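DUF3247 family protein (PDB 2E12) is of unknown function but adopts a variant of the Sm-like fold, which in relatives commonly serves RNA binding. Local coordinates at residues 7-11 with 12-16. Residues are numbered along the deposited sequence; the frame is centred on the assembly and turned at random.
Sequences HVYTE and QAQIA
Glu11 O faces the amides of Gln14 and Ile15 where an extended loop turns into helix 12-23, with Glu11 at the N-cap position. This is the N-terminal entry of the chain's one helix, which precedes the strands of the Sm-like fold. Gln12 opens the first turn, and its bent chain brings NE2 to 3.5 Å from Thr10 O, too far to be called a bond. Its long polar chain suits a place beside the second subunit, where OE1 makes a weak hydrogen bond to His20 of that chain. Gln14, three residues after Glu11, points back at the loop. Its CG lies 3.9 Å from CD1 of Tyr9, approaching the ring obliquely, and the amide plane stands at 90° to the ring. A bend at chi2 folds the chain over, and NE2 comes 3.6 Å from CB of Glu11; the glutamine thus offers methylenes to the tyrosine and its amide to the aliphatic part of the glutamate. Gln14 N reaches Glu11 O at 2.9 Å, but only weakly (129°). Beyond the contact, the loop is held by the Tyr9 hydroxyl, hydrogen-bonded to Asp84, and by backbone bonding of Tyr9 with Ser63. Ile15 suits its place by laying aliphatic CG1 3.5 Å from Glu11 O, while CD1 lies beside Thr10 O. Its backbone N gives the firmer helical bond, 3.1 Å to Glu11 O at 154° and in the carbonyl plane. One carbonyl therefore gathers two first-turn amides; the Glu11 carboxylate makes no capping bond to them, though a negative charge near a helix N-terminus would probably be favoured by the helix dipole.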
ATOM      1  N   HIS A   7      -1.622  -7.975  18.164  1.00  6.58           N
ATOM      2  CA  HIS A   7      -2.560  -8.188  17.048  1.00  6.58           C
ATOM      3  C   HIS A   7      -1.769  -8.527  15.781  1.00  6.58           C
ATOM      4  O   HIS A   7      -0.623  -8.105  15.647  1.00  6.58           O
ATOM      5  CB  HIS A   7      -3.394  -6.925  16.757  1.00  6.58           C
ATOM      6  CG  HIS A   7      -4.089  -6.351  17.954  1.00 17.56           C
ATOM      7  ND1 HIS A   7      -3.437  -5.578  18.892  1.00 28.54           N
ATOM      8  CD2 HIS A   7      -5.381  -6.419  18.353  1.00 28.54           C
ATOM      9  CE1 HIS A   7      -4.299  -5.192  19.816  1.00 39.52           C
ATOM     10  NE2 HIS A   7      -5.484  -5.689  19.512  1.00 39.52           N
ATOM     11  N   VAL A   8      -2.370  -9.289  14.861  1.00  6.58           N
ATOM     12  CA  VAL A   8      -1.712  -9.652  13.587  1.00  6.58           C
ATOM     13  C   VAL A   8      -2.732  -9.606  12.428  1.00  6.58           C
ATOM     14  O   VAL A   8      -3.918  -9.859  12.640  1.00  6.58           O
ATOM     15  CB  VAL A   8      -1.041 -11.066  13.646  1.00  6.58           C
ATOM     16  CG1 VAL A   8       0.155 -11.045  14.589  1.00 17.56           C
ATOM     17  CG2 VAL A   8      -2.053 -12.113  14.102  1.00 17.56           C
ATOM     18  N   TYR A   9      -2.263  -9.311  11.213  1.00  6.58           N
ATOM     19  CA  TYR A   9      -3.146  -9.162  10.034  1.00  6.58           C
ATOM     20  C   TYR A   9      -2.850 -10.021   8.791  1.00  6.58           C
ATOM     21  O   TYR A   9      -1.698 -10.203   8.405  1.00  6.58           O
ATOM     22  CB  TYR A   9      -3.153  -7.687   9.615  1.00  6.58           C
ATOM     23  CG  TYR A   9      -3.522  -6.756  10.749  1.00 17.56           C
ATOM     24  CD1 TYR A   9      -4.857  -6.462  11.030  1.00 28.54           C
ATOM     25  CD2 TYR A   9      -2.540  -6.232  11.588  1.00 28.54           C
ATOM     26  CE1 TYR A   9      -5.206  -5.673  12.119  1.00 39.52           C
ATOM     27  CE2 TYR A   9      -2.879  -5.447  12.681  1.00 39.52           C
ATOM     28  CZ  TYR A   9      -4.213  -5.171  12.941  1.00 50.50           C
ATOM     29  OH  TYR A   9      -4.556  -4.398  14.028  1.00 61.48           O
ATOM     30  N   THR A  10      -3.909 -10.504   8.144  1.00  6.58           N
ATOM     31  CA  THR A  10      -3.777 -11.358   6.960  1.00  6.58           C
ATOM     32  C   THR A  10      -4.525 -10.855   5.721  1.00  6.58           C
ATOM     33  O   THR A  10      -4.394 -11.429   4.640  1.00  6.58           O
ATOM     34  CB  THR A  10      -4.282 -12.792   7.252  1.00  6.58           C
ATOM     35  OG1 THR A  10      -5.689 -12.763   7.516  1.00 17.56           O
ATOM     36  CG2 THR A  10      -3.567 -13.373   8.463  1.00 17.56           C
ATOM     37  N   GLU A  11      -5.306  -9.794   5.874  1.00  6.58           N
ATOM     38  CA  GLU A  11      -6.074  -9.253   4.751  1.00  6.58           C
ATOM     39  C   GLU A  11      -5.218  -8.293   3.914  1.00  6.58           C
ATOM     40  O   GLU A  11      -4.575  -7.392   4.453  1.00  6.58           O
ATOM     41  CB  GLU A  11      -7.321  -8.534   5.274  1.00  6.58           C
ATOM     42  CG  GLU A  11      -8.403  -8.296   4.224  1.00 17.56           C
ATOM     43  CD  GLU A  11      -9.085  -9.584   3.787  1.00 28.54           C
ATOM     44  OE1 GLU A  11      -9.440 -10.398   4.668  1.00 39.52           O
ATOM     45  OE2 GLU A  11      -9.277  -9.774   2.567  1.00 39.52           O
ATOM     46  N   GLN A  12      -5.223  -8.492   2.597  1.00  6.58           N
ATOM     47  CA  GLN A  12      -4.428  -7.677   1.684  1.00  6.58           C
ATOM     48  C   GLN A  12      -4.597  -6.164   1.798  1.00  6.58           C
ATOM     49  O   GLN A  12      -3.690  -5.412   1.436  1.00  6.58           O
ATOM     50  CB  GLN A  12      -4.660  -8.128   0.237  1.00  6.58           C
ATOM     51  CG  GLN A  12      -4.164  -9.548  -0.014  1.00 17.56           C
ATOM     52  CD  GLN A  12      -2.786  -9.788   0.590  1.00 28.54           C
ATOM     53  OE1 GLN A  12      -1.783  -9.242   0.122  1.00 39.52           O
ATOM     54  NE2 GLN A  12      -2.737 -10.598   1.645  1.00 39.52           N
ATOM     55  N   ALA A  13      -5.741  -5.713   2.306  1.00  6.58           N
ATOM     56  CA  ALA A  13      -5.973  -4.284   2.467  1.00  6.58           C
ATOM     57  C   ALA A  13      -5.155  -3.732   3.631  1.00  6.58           C
ATOM     58  O   ALA A  13      -4.655  -2.610   3.565  1.00  6.58           O
ATOM     59  CB  ALA A  13      -7.448  -4.009   2.697  1.00  6.58           C
ATOM     60  N   GLN A  14      -5.033  -4.520   4.700  1.00  6.58           N
ATOM     61  CA  GLN A  14      -4.274  -4.116   5.875  1.00  6.58           C
ATOM     62  C   GLN A  14      -2.782  -4.263   5.622  1.00  6.58           C
ATOM     63  O   GLN A  14      -1.982  -3.517   6.177  1.00  6.58           O
ATOM     64  CB  GLN A  14      -4.665  -4.946   7.107  1.00  6.58           C
ATOM     65  CG  GLN A  14      -5.944  -4.511   7.810  1.00 17.56           C
ATOM     66  CD  GLN A  14      -7.138  -4.437   6.878  1.00 28.54           C
ATOM     67  OE1 GLN A  14      -7.267  -3.501   6.087  1.00 39.52           O
ATOM     68  NE2 GLN A  14      -8.018  -5.431   6.961  1.00 39.52           N
ATOM     69  N   ILE A  15      -2.407  -5.232   4.795  1.00  6.58           N
ATOM     70  CA  ILE A  15      -1.004  -5.417   4.483  1.00  6.58           C
ATOM     71  C   ILE A  15      -0.585  -4.261   3.580  1.00  6.58           C
ATOM     72  O   ILE A  15       0.538  -3.744   3.692  1.00  6.58           O
ATOM     73  CB  ILE A  15      -0.751  -6.751   3.766  1.00  6.58           C
ATOM     74  CG1 ILE A  15      -1.152  -7.917   4.672  1.00 17.56           C
ATOM     75  CG2 ILE A  15       0.721  -6.880   3.433  1.00 17.56           C
ATOM     76  CD1 ILE A  15      -0.935  -9.264   4.044  1.00 28.54           C
ATOM     77  N   ALA A  16      -1.487  -3.847   2.688  1.00  6.58           N
ATOM     78  CA  ALA A  16      -1.206  -2.727   1.784  1.00  6.58           C
ATOM     79  C   ALA A  16      -0.981  -1.453   2.601  1.00  6.58           C
ATOM     80  O   ALA A  16      -0.091  -0.657   2.297  1.00  6.58           O
ATOM     81  CB  ALA A  16      -2.368  -2.527   0.807  1.00  6.58           C
TER